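Local coordinates for protein C2 toxin component I (Clostridium botulinum, PDB 2J3X) that probably transfers ADP-ribose from NAD to actin as the enzymatic component of the binary C2 toxin, at residues I99-F104 with L151-I156; F365-S370 with S396-F401; I400-P405 with V420-G425. The protein carries 2 engineered substitutions. One frame throughout, in Å; residues are numbered along the deposited sequence.

Contact 1 (I99-F104 with L151-I156); sequences IGYVNF and LNDNSI. With SO4 (sulfate ion), chain P.
Tyr101 reaches from strand 98-102 to Asp153 and Ile156, in the loop that follows strand 147-150. Its CB points toward 151-156. CG stands anti to the carbonyl carbon (chi1 -60°), which carries the ring onto the start of the loop. Tyr101 CD2 then lies 3.8 Å from Asn152 O. The next ring atom, Tyr101 CE2, has three neighbours: this same carbonyl oxygen and Asp153 OD1 near the ring plane, and Ile156 CD1 at 4.1 Å. Ile156 brings its CG1 branch over one face of the ring. CZ also faces Asp153 OD1. At the tip, the hydroxyl donates to Asp153 OD1, with Tyr101 OH to Asp153 OD1 at 2.7 Å. The bond arrives on the syn side of the carboxylate, 26° out of its plane. Ring and carboxylate planes are turned 47° against each other.

Nearer the start of both segments, a water joins the backbones. It donates to Ile99 O at 2.7 Å and to Leu151 O at 2.8 Å. Leu151 turns its CD2 back to within 4.1 Å of Ile99 O. The loop is shaped by an Asx turn, in which Asn152 OD1 accepts from Asn154 N at 3.0 Å. The amide nitrogen of Asn152 is bonded to Glu15. Ile11 touches both Tyr101 and Asp153, and Ile203 of strand 191-203 packs on Asp153 and Ile156. Further along 99-104, the Asn103 amide makes a weak bond to a sulfate, probably from the crystallisation liquor, which Thr51 and Lys50 also hold.

The contact joins strand 98-102 to the turn after its sheet neighbour 147-150. Donation from the phenol would tend to favour the ionised form of Asp153, and the bond and the aliphatic packing together should limit how the ring can rotate.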
# COMPACT_ATOMS: atom_id res chain seq x y z
N ILE A 99 -4.05 -16.28 16.53
CA ILE A 99 -3.81 -16.95 15.25
C ILE A 99 -5.15 -16.93 14.48
O ILE A 99 -6.20 -17.22 15.05
CB ILE A 99 -3.39 -18.40 15.50
CG1 ILE A 99 -2.01 -18.39 16.22
CG2 ILE A 99 -3.33 -19.21 14.19
CD1 ILE A 99 -1.69 -19.70 16.80
N GLY A 100 -5.10 -16.66 13.18
CA GLY A 100 -6.34 -16.71 12.41
C GLY A 100 -6.03 -16.34 10.96
O GLY A 100 -4.89 -16.42 10.54
N TYR A 101 -7.06 -15.98 10.22
CA TYR A 101 -6.97 -15.88 8.77
C TYR A 101 -7.19 -14.43 8.39
O TYR A 101 -8.25 -13.85 8.72
CB TYR A 101 -8.06 -16.70 8.13
CG TYR A 101 -8.01 -18.16 8.46
CD1 TYR A 101 -6.86 -18.92 8.16
CD2 TYR A 101 -9.11 -18.79 9.09
CE1 TYR A 101 -6.84 -20.32 8.44
CE2 TYR A 101 -9.06 -20.19 9.41
CZ TYR A 101 -7.94 -20.93 9.08
OH TYR A 101 -7.86 -22.29 9.36
N VAL A 102 -6.22 -13.83 7.71
CA VAL A 102 -6.41 -12.43 7.32
C VAL A 102 -7.17 -12.28 6.00
O VAL A 102 -7.12 -13.14 5.13
CB VAL A 102 -5.06 -11.64 7.28
CG1 VAL A 102 -4.58 -11.33 8.71
CG2 VAL A 102 -3.95 -12.40 6.57
N ASN A 103 -7.90 -11.18 5.86
CA ASN A 103 -8.75 -11.01 4.67
C ASN A 103 -7.95 -10.51 3.45
O ASN A 103 -8.02 -9.31 3.12
CB ASN A 103 -9.97 -10.16 5.00
CG ASN A 103 -9.63 -8.77 5.54
OD1 ASN A 103 -8.61 -8.50 6.23
ND2 ASN A 103 -10.56 -7.85 5.29
N PHE A 104 -7.14 -11.40 2.84
CA PHE A 104 -6.50 -11.10 1.52
C PHE A 104 -7.07 -12.03 0.48
O PHE A 104 -7.05 -13.26 0.70
CB PHE A 104 -4.98 -11.29 1.50
CG PHE A 104 -4.23 -10.16 2.09
CD1 PHE A 104 -4.06 -10.07 3.50
CD2 PHE A 104 -3.60 -9.25 1.27
CE1 PHE A 104 -3.34 -9.01 4.04
CE2 PHE A 104 -2.93 -8.17 1.81
CZ PHE A 104 -2.78 -8.05 3.18
N LEU A 151 -11.37 -15.96 13.05
CA LEU A 151 -10.83 -16.80 14.11
C LEU A 151 -11.05 -18.28 13.92
O LEU A 151 -10.42 -19.09 14.61
CB LEU A 151 -11.38 -16.40 15.50
CG LEU A 151 -10.91 -14.98 15.86
CD1 LEU A 151 -11.50 -14.59 17.23
CD2 LEU A 151 -9.41 -14.84 15.85
N ASN A 152 -11.92 -18.66 12.98
CA ASN A 152 -12.08 -20.09 12.72
C ASN A 152 -12.47 -20.35 11.27
O ASN A 152 -12.56 -19.38 10.47
CB ASN A 152 -13.08 -20.76 13.70
CG ASN A 152 -14.50 -20.24 13.56
OD1 ASN A 152 -14.92 -19.83 12.48
ND2 ASN A 152 -15.26 -20.21 14.68
N ASP A 153 -12.68 -21.63 10.92
CA ASP A 153 -12.83 -21.91 9.46
C ASP A 153 -14.15 -21.39 8.89
O ASP A 153 -14.33 -21.40 7.66
CB ASP A 153 -12.66 -23.39 9.11
CG ASP A 153 -11.25 -23.87 9.27
OD1 ASP A 153 -10.35 -23.13 9.73
OD2 ASP A 153 -11.05 -25.06 8.92
N ASN A 154 -15.08 -20.95 9.75
CA ASN A 154 -16.30 -20.30 9.25
C ASN A 154 -15.98 -19.02 8.50
O ASN A 154 -16.81 -18.53 7.71
CB ASN A 154 -17.30 -20.01 10.38
CG ASN A 154 -18.00 -21.27 10.85
OD1 ASN A 154 -17.87 -22.33 10.23
ND2 ASN A 154 -18.70 -21.18 11.96
N SER A 155 -14.77 -18.48 8.72
CA SER A 155 -14.33 -17.28 8.06
C SER A 155 -13.86 -17.53 6.65
O SER A 155 -13.77 -16.58 5.90
CB SER A 155 -13.22 -16.58 8.85
OG SER A 155 -13.78 -16.01 10.03
N ILE A 156 -13.59 -18.78 6.28
CA ILE A 156 -13.10 -19.09 4.94
C ILE A 156 -14.24 -19.01 3.93
O ILE A 156 -15.25 -19.69 4.10
CB ILE A 156 -12.44 -20.46 4.91
CG1 ILE A 156 -11.23 -20.48 5.85
CG2 ILE A 156 -12.05 -20.87 3.46
CD1 ILE A 156 -10.73 -21.90 6.12
S SO4 P . -14.28 -5.79 3.56
O1 SO4 P . -15.11 -6.00 4.75
O2 SO4 P . -13.72 -4.43 3.50
O3 SO4 P . -13.16 -6.74 3.54
O4 SO4 P . -15.17 -5.91 2.39
O HOH W 1 -8.36 -18.21 16.24

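Contact 2 (F365-S370 with S396-F401); sequences FRLRLS and STFKIF
Leu367 sets a methyl group squarely on the ring of Phe398. Its CD2 lies 3.8 Å from the ring centroid of Phe398 and 10° off the ring normal, a CH-pi contact over the centre of the face. The two side chains cross at about a right angle. Phe398 CG is anti to its carbonyl carbon, and the ring extends toward strand 363-369. Its edge is met as well. Arg368 O lies in the ring plane, 3.9 Å from Phe398 CE1, and Leu369 CD2 comes near the same plane, 4.2 Å from Phe398 CZ. The ring thus has a leucine on one face and a carbonyl and a second leucine at its rim.

Arg368 and Phe401 form the second meeting point. Their side chains also cross at about a right angle, and the guanidinium and ring planes are 34° apart. Arg368 NH2 is close to the ring, 3.2 Å from Phe401 CZ. A bend at chi3 turns the end of the arginine toward this ring. Outside the two segments, Arg368 NE forms a salt bridge with Glu218, and NH1 donates to the side chain of Gln139. A third, looser touch is Phe365 CE1 to Ile400 CD1 at 4.3 Å.

No hydrogen bond joins 365-370 to 396-401. The axes of the strand segments pass 8.7 Å apart at 118°, so these are not neighbours in the sheet. Strand 414-426 runs between them, with Ile421 touching both Phe365 and Ile400. Strand 295-301 flanks 363-369 on its other side. Leu392 of strand 389-392 packs on both Leu369 and Phe398, continuing this hydrophobic layer of the C-terminal ADP-ribosyltransferase domain.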
# COMPACT_ATOMS: atom_id res chain seq x y z
N PHE A 365 2.27 5.75 -8.28
CA PHE A 365 3.33 4.78 -8.02
C PHE A 365 3.67 4.81 -6.55
O PHE A 365 3.99 5.87 -6.02
CB PHE A 365 4.58 5.02 -8.81
CG PHE A 365 4.48 4.50 -10.23
CD1 PHE A 365 4.73 3.17 -10.52
CD2 PHE A 365 4.06 5.35 -11.24
CE1 PHE A 365 4.65 2.69 -11.85
CE2 PHE A 365 3.97 4.86 -12.58
CZ PHE A 365 4.26 3.52 -12.85
N ARG A 366 3.49 3.64 -5.92
CA ARG A 366 3.82 3.46 -4.49
C ARG A 366 5.14 2.66 -4.55
O ARG A 366 5.15 1.44 -4.67
CB ARG A 366 2.63 2.73 -3.81
CG ARG A 366 2.95 2.45 -2.29
CD ARG A 366 1.72 2.03 -1.55
NE ARG A 366 2.07 1.71 -0.15
CZ ARG A 366 2.20 0.46 0.34
NH1 ARG A 366 1.95 -0.59 -0.44
NH2 ARG A 366 2.54 0.30 1.65
N LEU A 367 6.26 3.38 -4.53
CA LEU A 367 7.56 2.80 -4.87
C LEU A 367 8.24 2.34 -3.59
O LEU A 367 8.41 3.14 -2.69
CB LEU A 367 8.50 3.87 -5.51
CG LEU A 367 7.87 4.42 -6.80
CD1 LEU A 367 8.71 5.58 -7.32
CD2 LEU A 367 7.77 3.28 -7.84
N ARG A 368 8.65 1.08 -3.53
CA ARG A 368 9.49 0.66 -2.42
C ARG A 368 10.93 1.06 -2.68
O ARG A 368 11.56 0.58 -3.63
CB ARG A 368 9.35 -0.87 -2.20
CG ARG A 368 10.33 -1.40 -1.05
CD ARG A 368 10.25 -2.95 -1.00
NE ARG A 368 8.84 -3.34 -0.83
CZ ARG A 368 8.23 -4.42 -1.35
NH1 ARG A 368 8.89 -5.26 -2.11
NH2 ARG A 368 6.91 -4.62 -1.15
N LEU A 369 11.46 1.95 -1.84
CA LEU A 369 12.86 2.35 -1.96
C LEU A 369 13.64 1.49 -1.02
O LEU A 369 13.52 1.67 0.17
CB LEU A 369 13.03 3.84 -1.59
CG LEU A 369 12.12 4.79 -2.43
CD1 LEU A 369 12.44 6.30 -2.10
CD2 LEU A 369 12.21 4.50 -3.96
N SER A 370 14.43 0.55 -1.53
CA SER A 370 15.08 -0.41 -0.66
C SER A 370 16.37 0.17 -0.08
O SER A 370 17.02 1.01 -0.70
CB SER A 370 15.41 -1.69 -1.47
OG SER A 370 14.21 -2.36 -1.90
N SER A 396 16.65 4.37 -12.73
CA SER A 396 16.04 3.57 -11.64
C SER A 396 14.83 2.84 -12.24
O SER A 396 13.85 3.48 -12.66
CB SER A 396 15.58 4.48 -10.48
OG SER A 396 16.70 5.04 -9.77
N THR A 397 14.89 1.51 -12.25
CA THR A 397 13.89 0.70 -12.87
C THR A 397 13.11 0.00 -11.78
O THR A 397 13.69 -0.38 -10.75
CB THR A 397 14.59 -0.35 -13.78
OG1 THR A 397 15.47 0.37 -14.71
CG2 THR A 397 13.63 -1.19 -14.53
N PHE A 398 11.82 -0.18 -12.02
CA PHE A 398 10.90 -0.79 -11.05
C PHE A 398 10.04 -1.87 -11.73
O PHE A 398 9.84 -1.84 -12.94
CB PHE A 398 9.94 0.27 -10.44
CG PHE A 398 10.64 1.24 -9.55
CD1 PHE A 398 10.85 0.92 -8.18
CD2 PHE A 398 11.14 2.45 -10.07
CE1 PHE A 398 11.51 1.83 -7.31
CE2 PHE A 398 11.85 3.32 -9.23
CZ PHE A 398 12.03 3.03 -7.88
N LYS A 399 9.60 -2.85 -10.96
CA LYS A 399 8.71 -3.88 -11.44
C LYS A 399 7.43 -3.75 -10.62
O LYS A 399 7.49 -3.73 -9.39
CB LYS A 399 9.31 -5.29 -11.21
CG LYS A 399 8.41 -6.39 -11.73
CD LYS A 399 9.27 -7.70 -11.95
CE LYS A 399 8.41 -8.96 -11.92
NZ LYS A 399 7.84 -9.39 -13.25
N ILE A 400 6.28 -3.59 -11.29
CA ILE A 400 5.00 -3.57 -10.64
C ILE A 400 4.62 -4.93 -10.17
O ILE A 400 4.66 -5.89 -10.94
CB ILE A 400 3.90 -3.10 -11.67
CG1 ILE A 400 4.34 -1.70 -12.16
CG2 ILE A 400 2.54 -3.09 -11.04
CD1 ILE A 400 3.43 -1.13 -13.35
N PHE A 401 4.25 -5.01 -8.90
CA PHE A 401 3.80 -6.31 -8.39
C PHE A 401 2.38 -6.32 -7.89
O PHE A 401 1.84 -7.41 -7.60
CB PHE A 401 4.85 -6.84 -7.36
CG PHE A 401 4.88 -6.07 -6.07
CD1 PHE A 401 3.91 -6.36 -5.03
CD2 PHE A 401 5.82 -5.04 -5.89
CE1 PHE A 401 3.93 -5.59 -3.81
CE2 PHE A 401 5.83 -4.27 -4.66
CZ PHE A 401 4.88 -4.54 -3.66

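Contact 3 (I400-P405 with V420-G425); sequences IFRITP and VIDAEG
Two residues, Phe401 and Arg402, sit opposite the single Asp422, which makes a classic beta bulge in the antiparallel hairpin of strands 397-411 and 414-426. Asp422 O serves both residues. Phe401 N donates to Asp422 O at 2.9 Å. The second bond, from Arg402 N to Asp422 O, is weak at 3.5 Å. In return, Asp422 N donates to Arg402 O at 2.8 Å. Beyond the bulge the pairing is regular, and Thr404 and Val420 exchange two bonds. Thr404 N reaches Val420 O at 2.9 Å, and Val420 N reaches Thr404 O at 2.8 Å. A CA-H of Ile403 also leans on Val420 O.

The side chains of Arg402 and Asp422 lie side by side and form a salt bridge. Arg402 NE and NH2 each donate to Asp422 OD2, both at 2.9 Å. This is a side-on grip of one oxygen by two nitrogens. The guanidinium and carboxylate planes are only 17° apart. A water adds a weak bond to Asp422 OD2, and it also bonds Val420 O and Thr404 OG1. The other carboxylate oxygen, Asp422 OD1, pairs with Arg366 of the adjacent strand. The buried acid thus lies between two arginines, which would favour its ionised form. Arg402 has further acceptors in the N-terminal half: its NH1 bonds Glu108 O, and NH2 bonds Thr142 O. Gln139 bonds Glu424 OE1.

Phe401 lies beside this polar group. Its CG sits between the backbone N and carbonyl carbon (chi1 70°), which places one ring face against Asp422 CB in a CH-pi contact. Glu424 N is near the ring plane at the edge. On the opposite face of the sheet Ile403, Ile421, Ile400 and Ala423 gather, and Ile400 CG1 approaches Ile421 CG2 to 3.6 Å.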
# COMPACT_ATOMS: atom_id res chain seq x y z
N ILE A 400 6.28 -3.59 -11.29
CA ILE A 400 5.00 -3.57 -10.64
C ILE A 400 4.62 -4.93 -10.17
O ILE A 400 4.66 -5.89 -10.94
CB ILE A 400 3.90 -3.10 -11.67
CG1 ILE A 400 4.34 -1.70 -12.16
CG2 ILE A 400 2.54 -3.09 -11.04
CD1 ILE A 400 3.43 -1.13 -13.35
N PHE A 401 4.25 -5.01 -8.90
CA PHE A 401 3.80 -6.31 -8.39
C PHE A 401 2.38 -6.32 -7.89
O PHE A 401 1.84 -7.41 -7.60
CB PHE A 401 4.85 -6.84 -7.36
CG PHE A 401 4.88 -6.07 -6.07
CD1 PHE A 401 3.91 -6.36 -5.03
CD2 PHE A 401 5.82 -5.04 -5.89
CE1 PHE A 401 3.93 -5.59 -3.81
CE2 PHE A 401 5.83 -4.27 -4.66
CZ PHE A 401 4.88 -4.54 -3.66
N ARG A 402 1.70 -5.17 -7.80
CA ARG A 402 0.27 -5.19 -7.49
C ARG A 402 -0.28 -3.81 -7.81
O ARG A 402 0.44 -2.81 -7.72
CB ARG A 402 0.07 -5.46 -5.98
CG ARG A 402 -1.41 -5.60 -5.58
CD ARG A 402 -1.51 -5.97 -4.06
NE ARG A 402 -1.08 -4.82 -3.23
CZ ARG A 402 -1.47 -4.58 -1.97
NH1 ARG A 402 -2.27 -5.46 -1.32
NH2 ARG A 402 -1.09 -3.45 -1.36
N ILE A 403 -1.54 -3.78 -8.20
CA ILE A 403 -2.22 -2.55 -8.56
C ILE A 403 -3.56 -2.63 -7.92
O ILE A 403 -4.36 -3.57 -8.16
CB ILE A 403 -2.39 -2.40 -10.12
CG1 ILE A 403 -1.03 -2.35 -10.77
CG2 ILE A 403 -3.15 -1.07 -10.44
CD1 ILE A 403 -1.10 -2.70 -12.30
N THR A 404 -3.84 -1.63 -7.08
CA THR A 404 -5.05 -1.58 -6.29
C THR A 404 -5.95 -0.40 -6.67
O THR A 404 -5.53 0.74 -6.56
CB THR A 404 -4.66 -1.39 -4.80
OG1 THR A 404 -3.85 -2.54 -4.40
CG2 THR A 404 -5.92 -1.40 -3.97
N PRO A 405 -7.20 -0.66 -7.09
CA PRO A 405 -8.08 0.52 -7.42
C PRO A 405 -8.55 1.23 -6.15
O PRO A 405 -8.81 0.56 -5.12
CB PRO A 405 -9.33 -0.14 -8.07
CG PRO A 405 -9.01 -1.58 -8.21
CD PRO A 405 -7.88 -1.94 -7.25
N VAL A 420 -3.41 2.53 -7.15
CA VAL A 420 -2.15 2.54 -6.42
C VAL A 420 -1.28 1.39 -6.93
O VAL A 420 -1.67 0.22 -6.82
CB VAL A 420 -2.47 2.36 -4.89
CG1 VAL A 420 -1.17 2.27 -4.05
CG2 VAL A 420 -3.37 3.57 -4.44
N ILE A 421 -0.14 1.77 -7.51
CA ILE A 421 0.68 0.84 -8.25
C ILE A 421 1.90 0.51 -7.36
O ILE A 421 2.87 1.28 -7.27
CB ILE A 421 1.13 1.48 -9.60
CG1 ILE A 421 -0.14 1.83 -10.44
CG2 ILE A 421 2.04 0.47 -10.37
CD1 ILE A 421 0.24 2.66 -11.70
N ASP A 422 1.87 -0.67 -6.73
CA ASP A 422 2.99 -1.09 -5.89
C ASP A 422 4.11 -1.58 -6.80
O ASP A 422 3.90 -2.47 -7.63
CB ASP A 422 2.56 -2.29 -5.00
CG ASP A 422 1.73 -1.86 -3.80
OD1 ASP A 422 2.03 -0.78 -3.25
OD2 ASP A 422 0.86 -2.63 -3.36
N ALA A 423 5.31 -1.05 -6.60
CA ALA A 423 6.43 -1.47 -7.41
C ALA A 423 7.70 -1.54 -6.56
O ALA A 423 7.86 -0.80 -5.59
CB ALA A 423 6.66 -0.57 -8.58
N GLU A 424 8.58 -2.43 -6.98
CA GLU A 424 9.87 -2.68 -6.24
C GLU A 424 11.03 -2.45 -7.20
O GLU A 424 10.85 -2.55 -8.44
CB GLU A 424 9.90 -4.13 -5.74
CG GLU A 424 9.95 -5.16 -6.94
CD GLU A 424 9.92 -6.63 -6.56
OE1 GLU A 424 9.83 -6.97 -5.33
OE2 GLU A 424 9.98 -7.41 -7.54
N GLY A 425 12.20 -2.15 -6.66
CA GLY A 425 13.40 -1.85 -7.48
C GLY A 425 13.99 -3.11 -8.08
O GLY A 425 14.04 -4.15 -7.41
O HOH W 2 -1.33 -1.80 -4.84

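Overall arrangement
From the N terminus, contact 1 comes first. It closes a loop of 46 residues within the N-terminal ADP-ribosyltransferase range before the others open. Contact 2 follows much later and spans 25 residues of the C-terminal range. Contact 3 begins on Ile400 and Phe401, where contact 2 ends, and closes the last hairpin over 14 residues. None nests in or crosses another. Contact 3 pairs strands 397-411 and 414-426; contact 2 packs side chains of 363-369 against 397-411 across the strand between them. Arg366 and Asp422 join the two contacts. Contact 1 belongs to the other sheet, its centre about 25 Å from that of contact 3. Even so, Phe104 packs on Arg402 across the two halves.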